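Local coordinates for protein response regulator receiver (Brucella melitensis biovar Abortus, PDB 4G97) that probably acts as a phosphorylation-controlled anti-anti-sigma factor of the general stress response, using a sigma-like domain joined to a receiver domain to sequester an anti-sigma factor, at residues F17-T22 with S27-V32; E48-R53 with A112-E117; I144-D147 with I151-D154. One frame throughout, in Å; residues are numbered along the deposited sequence.

Overall arrangement
Contacts 1 and 2 belong to the helical, sigma-like part of the chain, whereas contact 3 lies in the receiver domain, on the other side of the chain's centre from both. Contact 1 (17-22 with 27-32) is partly buried and joins consecutive helices through close backbone approach at a glycine, a serine hydrogen bond and a salt bridge. Contact 2, whose centre is about 18 Å from that of contact 1, is a surface contact in which one glutamate grips a loop ahead of helix 52-64. Contact 3, about 35 Å from contact 2 between centres, is buried and packs a strand end against its following helix by van der Waals touch alone.

Contact 1 (F17-T22 with S27-V32); sequences FSRALT and SGDAYV
Arg19 and Gly28 bring helices 11-22 and 25-41 together: their CA atoms lie 3.9 Å apart, and the backbone of one helix rests almost directly on that of the other because Gly28 has no side chain to hold them off. The axes of the two short segments pass within 7.6 Å, their directions 126° apart.

Apart from the charged pair, one hydrogen bond joins the two helices: Ser18 OG, turned anti to its own backbone N (chi1 -165°), donates to Gly28 O at 2.7 Å, in the carbonyl plane and on a lone pair. Thr22 OG1 bonds back to Ser18 O within its own helix, reaching it from the face opposite to the one used by Thr22 N.

The charged part is a side-on grip. The Arg19 chain, extended from CG to NE, brings NE and NH2 to Asp29 OD1, NE at 2.8 Å and near the guanidinium plane; the carboxylate plane is turned 57° from it. NH2 also forms a salt bridge with Glu232, and NH1 bonds the carbonyl oxygens of Leu225 and Pro233, which together hold the guanidinium against rotation.

Apolar contacts flank the polar ones. Val32 CG2 touches Ser18 CB at 3.6 Å, and Thr22 CG2 meets Tyr31 CD1 at 3.7 Å, obliquely to the ring. Phe60 of helix 52-64 packs on both Ser18 and Tyr31.

The result is a close glycine-mediated helix-helix crossing within the sigma2-like helical bundle, with Arg19 extending it by polar bonds to loop residues of the receiver domain.

Contact 2 (E48-R53 with A112-E117); sequences EASSDR and AAEILE
Ala49 and Glu114 are the closest residues along the two backbones, yet their CA atoms stay 7.8 Å apart, so the gap between the loop at 48-51 and helix 109-116 is bridged by a side chain, with no backbone-to-backbone contact. That side chain is Glu114. With CG anti to the backbone N (chi1 -176°) and the chain extended beyond it, the carboxylate is carried straight out from the helix to the loop.

Both oxygens are used on Ser50. OE2 offers its syn lone pair to Ser50 N at 3.2 Å, with an N-H...O angle of 144°. OE1 accepts from Ser50 OG; the modelled OG to OE1 distance of 2.5 Å is very short, and its exact value is doubtful. A backbone amide and a hydroxyl of one residue thus hold the carboxylate by two bonds, which should restrict its rotation. Ala49 also touches OE2, Ala49 CA lying 3.2 Å and Ala49 CB 3.3 Å from Glu114 OE2.

The two-bond grip of Glu114 on Ser50 is placed between two helix ends. Ser51, next to Ser50, is the N-cap of helix 52-64, its OG bonding Ile54 N. Glu117, with positive phi, is the C-prime residue of a Schellman motif closing helix 109-116, and its OE2 forms a salt bridge with Arg58 NE.

Beyond this surface contact the two helices meet through apolar side chains: Ile54 of helix 52-64 lies against Glu114 and Ile115, Ile115 also meets Tyr57 and Cys61, and helices 94-104 and 120-135 cover Leu116.

Contact 3 (I144-D147 with I151-D154); sequences IIED and IAMD
Glu146 and Ala152 form the centre of a packing that is wholly van der Waals. The aliphatic part of the glutamate lies over the helix backbone, with Glu146 CG 3.5 Å from Ala152 N and 3.8 Å from Ala152 CB. On the strand itself, Ile144 sends its CD1 to within 3.9 Å of Ala152 O, so that its methyl tip meets the same turn of helix from the sheet side.

Ile151 supplies the second apolar surface. The Glu146 chain leaves the backbone with CG anti to N and then bends at chi2 (64°), which carries the carboxylate across the isoleucine at about a right angle; Glu146 OE2 comes 3.5 Å from Ile151 CG2. The branched side chain thus forms a wall beside the acid.

The polar end of Glu146 is served elsewhere. OE1 accepts from Glu148 N, just ahead of helix 149-161, while OE2 lies close to Asp191 OD2, the predicted phosphoacceptor. Glu146 and Asp147, just past strand 141-145, are probably the counterparts of the acidic pair that helps bind the metal ion in receiver domains; the calcium ion seen in this structure is bound elsewhere, at His265 and His268.

Strand 141-145 runs in the parallel sheet between 165-170 and 187-191, and helix 149-161 follows it in a beta-alpha-beta crossover to 165-170. Ile169 of that next strand packs against Ala152, so the same helix turn covers both strands.

Contact 1 (F17-T22 with S27-V32)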
loop_
_atom_site.group_PDB
_atom_site.type_symbol
_atom_site.label_atom_id
_atom_site.label_comp_id
_atom_site.label_asym_id
_atom_site.label_seq_id
_atom_site.Cartn_x
_atom_site.Cartn_y
_atom_site.Cartn_z
ATOM N N PHE A 17 4.210 -4.138 2.374
ATOM C CA PHE A 17 3.941 -3.714 3.741
ATOM C C PHE A 17 4.865 -2.541 4.136
ATOM O O PHE A 17 4.371 -1.523 4.614
ATOM C CB PHE A 17 4.126 -4.904 4.690
ATOM C CG PHE A 17 3.974 -4.586 6.159
ATOM C CD1 PHE A 17 2.743 -4.187 6.681
ATOM C CD2 PHE A 17 5.049 -4.730 7.034
ATOM C CE1 PHE A 17 2.607 -3.892 8.038
ATOM C CE2 PHE A 17 4.900 -4.455 8.396
ATOM C CZ PHE A 17 3.682 -4.026 8.883
ATOM N N SER A 18 6.191 -2.667 3.879
ATOM C CA SER A 18 7.186 -1.650 4.222
ATOM C C SER A 18 6.915 -0.307 3.524
ATOM O O SER A 18 6.989 0.723 4.176
ATOM C CB SER A 18 8.582 -2.146 3.898
ATOM O OG SER A 18 9.551 -1.327 4.531
ATOM N N ARG A 19 6.579 -0.330 2.210
ATOM C CA ARG A 19 6.232 0.862 1.438
ATOM C C ARG A 19 4.958 1.511 1.980
ATOM O O ARG A 19 4.937 2.729 2.138
ATOM C CB ARG A 19 6.068 0.517 -0.043
ATOM C CG ARG A 19 7.364 0.037 -0.711
ATOM C CD ARG A 19 7.082 -0.393 -2.122
ATOM N NE ARG A 19 8.190 -1.160 -2.684
ATOM C CZ ARG A 19 8.218 -1.653 -3.916
ATOM N NH1 ARG A 19 7.204 -1.444 -4.748
ATOM N NH2 ARG A 19 9.257 -2.362 -4.327
ATOM N N ALA A 20 3.899 0.715 2.285
ATOM C CA ALA A 20 2.628 1.241 2.842
ATOM C C ALA A 20 2.861 1.902 4.196
ATOM O O ALA A 20 2.236 2.906 4.525
ATOM C CB ALA A 20 1.625 0.118 3.008
ATOM N N LEU A 21 3.807 1.345 4.959
ATOM C CA LEU A 21 4.190 1.783 6.284
ATOM C C LEU A 21 5.017 3.060 6.298
ATOM O O LEU A 21 4.846 3.852 7.202
ATOM C CB LEU A 21 4.974 0.644 6.940
ATOM C CG LEU A 21 4.785 0.460 8.424
ATOM C CD1 LEU A 21 3.370 -0.050 8.739
ATOM C CD2 LEU A 21 5.834 -0.519 8.961
ATOM N N THR A 22 5.908 3.261 5.321
ATOM C CA THR A 22 6.802 4.426 5.271
ATOM C C THR A 22 6.352 5.522 4.285
ATOM O O THR A 22 6.793 6.664 4.401
ATOM C CB THR A 22 8.241 3.985 4.979
ATOM O OG1 THR A 22 8.327 3.515 3.632
ATOM C CG2 THR A 22 8.745 2.955 5.957
ATOM N N SER A 27 12.204 4.362 0.907
ATOM C CA SER A 27 12.309 3.989 2.328
ATOM C C SER A 27 11.784 2.565 2.551
ATOM O O SER A 27 12.360 1.838 3.352
ATOM C CB SER A 27 11.539 4.956 3.223
ATOM O OG SER A 27 12.272 6.135 3.508
ATOM N N GLY A 28 10.694 2.196 1.855
ATOM C CA GLY A 28 10.080 0.877 1.989
ATOM C C GLY A 28 11.055 -0.241 1.676
ATOM O O GLY A 28 11.273 -1.143 2.492
ATOM N N ASP A 29 11.685 -0.141 0.504
ATOM C CA ASP A 29 12.684 -1.079 0.012
ATOM C C ASP A 29 13.962 -1.104 0.868
ATOM O O ASP A 29 14.502 -2.191 1.135
ATOM C CB ASP A 29 13.005 -0.791 -1.458
ATOM C CG ASP A 29 11.904 -1.102 -2.446
ATOM O OD1 ASP A 29 10.842 -1.625 -2.020
ATOM O OD2 ASP A 29 12.101 -0.840 -3.648
ATOM N N ALA A 30 14.423 0.072 1.322
ATOM C CA ALA A 30 15.638 0.193 2.133
ATOM C C ALA A 30 15.519 -0.488 3.489
ATOM O O ALA A 30 16.474 -1.141 3.916
ATOM C CB ALA A 30 16.022 1.653 2.302
ATOM N N TYR A 31 14.345 -0.382 4.149
ATOM C CA TYR A 31 14.085 -1.036 5.435
ATOM C C TYR A 31 14.040 -2.547 5.247
ATOM O O TYR A 31 14.437 -3.284 6.154
ATOM C CB TYR A 31 12.749 -0.572 6.038
ATOM C CG TYR A 31 12.830 0.642 6.939
ATOM C CD1 TYR A 31 12.220 1.840 6.583
ATOM C CD2 TYR A 31 13.441 0.568 8.190
ATOM C CE1 TYR A 31 12.272 2.959 7.418
ATOM C CE2 TYR A 31 13.492 1.677 9.040
ATOM C CZ TYR A 31 12.903 2.871 8.650
ATOM O OH TYR A 31 12.948 3.965 9.482
ATOM N N VAL A 32 13.554 -3.024 4.077
ATOM C CA VAL A 32 13.505 -4.473 3.813
ATOM C C VAL A 32 14.919 -4.983 3.567
ATOM O O VAL A 32 15.302 -5.987 4.169
ATOM C CB VAL A 32 12.516 -4.889 2.693
ATOM C CG1 VAL A 32 12.701 -6.362 2.308
ATOM C CG2 VAL A 32 11.076 -4.641 3.144
#

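Contact 2 (E48-R53 with A112-E117)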
loop_
_atom_site.group_PDB
_atom_site.type_symbol
_atom_site.label_atom_id
_atom_site.label_comp_id
_atom_site.label_asym_id
_atom_site.label_seq_id
_atom_site.Cartn_x
_atom_site.Cartn_y
_atom_site.Cartn_z
ATOM N N GLU A 48 11.492 -17.155 16.438
ATOM C CA GLU A 48 10.862 -18.469 16.423
ATOM C C GLU A 48 9.360 -18.167 16.365
ATOM O O GLU A 48 8.799 -17.630 17.316
ATOM C CB GLU A 48 11.262 -19.263 17.686
ATOM C CG GLU A 48 11.043 -20.766 17.589
ATOM C CD GLU A 48 12.270 -21.629 17.340
ATOM O OE1 GLU A 48 13.121 -21.239 16.505
ATOM O OE2 GLU A 48 12.346 -22.729 17.936
ATOM N N ALA A 49 8.736 -18.414 15.219
ATOM C CA ALA A 49 7.318 -18.099 15.014
ATOM C C ALA A 49 6.547 -19.298 14.464
ATOM O O ALA A 49 7.160 -20.330 14.205
ATOM C CB ALA A 49 7.201 -16.912 14.060
ATOM N N SER A 50 5.225 -19.157 14.259
ATOM C CA SER A 50 4.331 -20.197 13.708
ATOM C C SER A 50 4.613 -20.538 12.245
ATOM O O SER A 50 4.281 -21.643 11.794
ATOM C CB SER A 50 2.870 -19.775 13.838
ATOM O OG SER A 50 2.704 -18.922 14.955
ATOM N N SER A 51 5.126 -19.562 11.478
ATOM C CA SER A 51 5.481 -19.752 10.069
ATOM C C SER A 51 6.653 -18.852 9.705
ATOM O O SER A 51 6.946 -17.875 10.411
ATOM C CB SER A 51 4.285 -19.500 9.148
ATOM O OG SER A 51 4.089 -18.109 8.959
ATOM N N ASP A 52 7.316 -19.180 8.587
ATOM C CA ASP A 52 8.442 -18.412 8.095
ATOM C C ASP A 52 8.006 -16.965 7.758
ATOM O O ASP A 52 8.740 -16.035 8.083
ATOM C CB ASP A 52 9.061 -19.130 6.888
ATOM C CG ASP A 52 9.691 -20.481 7.225
ATOM O OD1 ASP A 52 10.264 -20.616 8.337
ATOM O OD2 ASP A 52 9.670 -21.373 6.360
ATOM N N ARG A 53 6.787 -16.786 7.196
ATOM C CA ARG A 53 6.231 -15.468 6.824
ATOM C C ARG A 53 6.059 -14.587 8.047
ATOM O O ARG A 53 6.544 -13.456 8.053
ATOM C CB ARG A 53 4.898 -15.593 6.062
ATOM C CG ARG A 53 4.559 -14.326 5.243
ATOM C CD ARG A 53 3.172 -14.315 4.605
ATOM N NE ARG A 53 2.875 -12.987 4.043
ATOM C CZ ARG A 53 1.675 -12.417 4.010
ATOM N NH1 ARG A 53 0.610 -13.060 4.486
ATOM N NH2 ARG A 53 1.527 -11.192 3.502
ATOM N N ALA A 112 -1.133 -11.507 13.153
ATOM C CA ALA A 112 -0.735 -10.095 13.240
ATOM C C ALA A 112 -0.324 -9.683 14.650
ATOM O O ALA A 112 0.600 -8.886 14.803
ATOM C CB ALA A 112 -1.856 -9.210 12.728
ATOM N N ALA A 113 -1.001 -10.229 15.679
ATOM C CA ALA A 113 -0.669 -9.977 17.095
ATOM C C ALA A 113 0.689 -10.606 17.391
ATOM O O ALA A 113 1.513 -9.996 18.065
ATOM C CB ALA A 113 -1.731 -10.580 18.003
ATOM N N GLU A 114 0.941 -11.806 16.840
ATOM C CA GLU A 114 2.227 -12.477 17.009
ATOM C C GLU A 114 3.320 -11.651 16.301
ATOM O O GLU A 114 4.389 -11.449 16.879
ATOM C CB GLU A 114 2.160 -13.920 16.484
ATOM C CG GLU A 114 3.450 -14.688 16.733
ATOM C CD GLU A 114 3.575 -16.040 16.065
ATOM O OE1 GLU A 114 2.585 -16.507 15.460
ATOM O OE2 GLU A 114 4.672 -16.635 16.148
ATOM N N ILE A 115 3.020 -11.106 15.077
ATOM C CA ILE A 115 3.955 -10.230 14.350
ATOM C C ILE A 115 4.284 -8.994 15.189
ATOM O O ILE A 115 5.459 -8.617 15.284
ATOM C CB ILE A 115 3.405 -9.836 12.943
ATOM C CG1 ILE A 115 3.484 -11.034 11.978
ATOM C CG2 ILE A 115 4.116 -8.598 12.372
ATOM C CD1 ILE A 115 2.637 -10.949 10.839
ATOM N N LEU A 116 3.251 -8.364 15.788
ATOM C CA LEU A 116 3.442 -7.148 16.585
ATOM C C LEU A 116 3.895 -7.385 18.034
ATOM O O LEU A 116 4.267 -6.421 18.700
ATOM C CB LEU A 116 2.227 -6.216 16.531
ATOM C CG LEU A 116 1.957 -5.509 15.202
ATOM C CD1 LEU A 116 0.626 -4.824 15.231
ATOM C CD2 LEU A 116 3.082 -4.528 14.825
ATOM N N GLU A 117 3.896 -8.651 18.499
ATOM C CA GLU A 117 4.345 -9.054 19.850
ATOM C C GLU A 117 3.462 -8.437 20.935
ATOM O O GLU A 117 3.957 -7.790 21.859
ATOM C CB GLU A 117 5.835 -8.718 20.090
ATOM C CG GLU A 117 6.799 -9.362 19.113
ATOM C CD GLU A 117 8.265 -9.281 19.484
ATOM O OE1 GLU A 117 8.653 -8.350 20.227
ATOM O OE2 GLU A 117 9.040 -10.125 18.983
#

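Contact 3 (I144-D147 with I151-D154)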
loop_
_atom_site.group_PDB
_atom_site.type_symbol
_atom_site.label_atom_id
_atom_site.label_comp_id
_atom_site.label_asym_id
_atom_site.label_seq_id
_atom_site.Cartn_x
_atom_site.Cartn_y
_atom_site.Cartn_z
ATOM N N ILE A 144 -10.291 7.259 -11.397
ATOM C CA ILE A 144 -10.106 5.815 -11.541
ATOM C C ILE A 144 -9.674 5.532 -12.969
ATOM O O ILE A 144 -10.360 5.948 -13.891
ATOM C CB ILE A 144 -11.379 4.999 -11.163
ATOM C CG1 ILE A 144 -11.760 5.242 -9.676
ATOM C CG2 ILE A 144 -11.142 3.440 -11.444
ATOM C CD1 ILE A 144 -13.106 4.698 -9.231
ATOM N N ILE A 145 -8.536 4.848 -13.159
ATOM C CA ILE A 145 -8.089 4.381 -14.475
ATOM C C ILE A 145 -8.271 2.863 -14.423
ATOM O O ILE A 145 -7.479 2.150 -13.791
ATOM C CB ILE A 145 -6.661 4.781 -14.917
ATOM C CG1 ILE A 145 -6.435 6.322 -14.811
ATOM C CG2 ILE A 145 -6.464 4.319 -16.373
ATOM C CD1 ILE A 145 -5.017 6.746 -14.876
ATOM N N GLU A 146 -9.362 2.388 -15.015
ATOM C CA GLU A 146 -9.730 0.973 -14.997
ATOM C C GLU A 146 -10.666 0.651 -16.166
ATOM O O GLU A 146 -11.723 1.269 -16.278
ATOM C CB GLU A 146 -10.380 0.612 -13.633
ATOM C CG GLU A 146 -10.971 -0.787 -13.548
ATOM C CD GLU A 146 -9.933 -1.876 -13.694
ATOM O OE1 GLU A 146 -9.975 -2.618 -14.700
ATOM O OE2 GLU A 146 -9.028 -1.933 -12.833
ATOM N N ASP A 147 -10.280 -0.318 -17.019
ATOM C CA ASP A 147 -11.073 -0.734 -18.194
ATOM C C ASP A 147 -12.171 -1.777 -17.913
ATOM O O ASP A 147 -13.095 -1.880 -18.714
ATOM C CB ASP A 147 -10.163 -1.224 -19.337
ATOM C CG ASP A 147 -9.370 -2.483 -19.027
ATOM O OD1 ASP A 147 -9.120 -2.757 -17.825
ATOM O OD2 ASP A 147 -8.970 -3.176 -19.981
ATOM N N ILE A 151 -14.848 -4.000 -12.004
ATOM C CA ILE A 151 -13.752 -3.594 -11.103
ATOM C C ILE A 151 -13.875 -2.072 -10.856
ATOM O O ILE A 151 -13.853 -1.656 -9.705
ATOM C CB ILE A 151 -12.342 -4.002 -11.633
ATOM C CG1 ILE A 151 -12.259 -5.536 -11.827
ATOM C CG2 ILE A 151 -11.225 -3.511 -10.662
ATOM C CD1 ILE A 151 -11.046 -6.056 -12.697
ATOM N N ALA A 152 -14.073 -1.274 -11.934
ATOM C CA ALA A 152 -14.233 0.197 -11.892
ATOM C C ALA A 152 -15.370 0.611 -10.935
ATOM O O ALA A 152 -15.165 1.496 -10.102
ATOM C CB ALA A 152 -14.492 0.735 -13.295
ATOM N N MET A 153 -16.530 -0.097 -10.997
ATOM C CA MET A 153 -17.680 0.174 -10.125
ATOM C C MET A 153 -17.434 -0.235 -8.696
ATOM O O MET A 153 -17.897 0.458 -7.793
ATOM C CB MET A 153 -18.984 -0.467 -10.647
ATOM C CG MET A 153 -19.474 0.094 -11.963
ATOM S SD MET A 153 -19.562 1.907 -12.022
ATOM C CE MET A 153 -19.099 2.179 -13.722
ATOM N N ASP A 154 -16.710 -1.356 -8.464
ATOM C CA ASP A 154 -16.437 -1.795 -7.093
ATOM C C ASP A 154 -15.512 -0.836 -6.346
ATOM O O ASP A 154 -15.722 -0.599 -5.151
ATOM C CB ASP A 154 -15.939 -3.253 -7.039
ATOM C CG ASP A 154 -16.984 -4.317 -7.421
ATOM O OD1 ASP A 154 -18.212 -3.983 -7.453
ATOM O OD2 ASP A 154 -16.580 -5.479 -7.688
#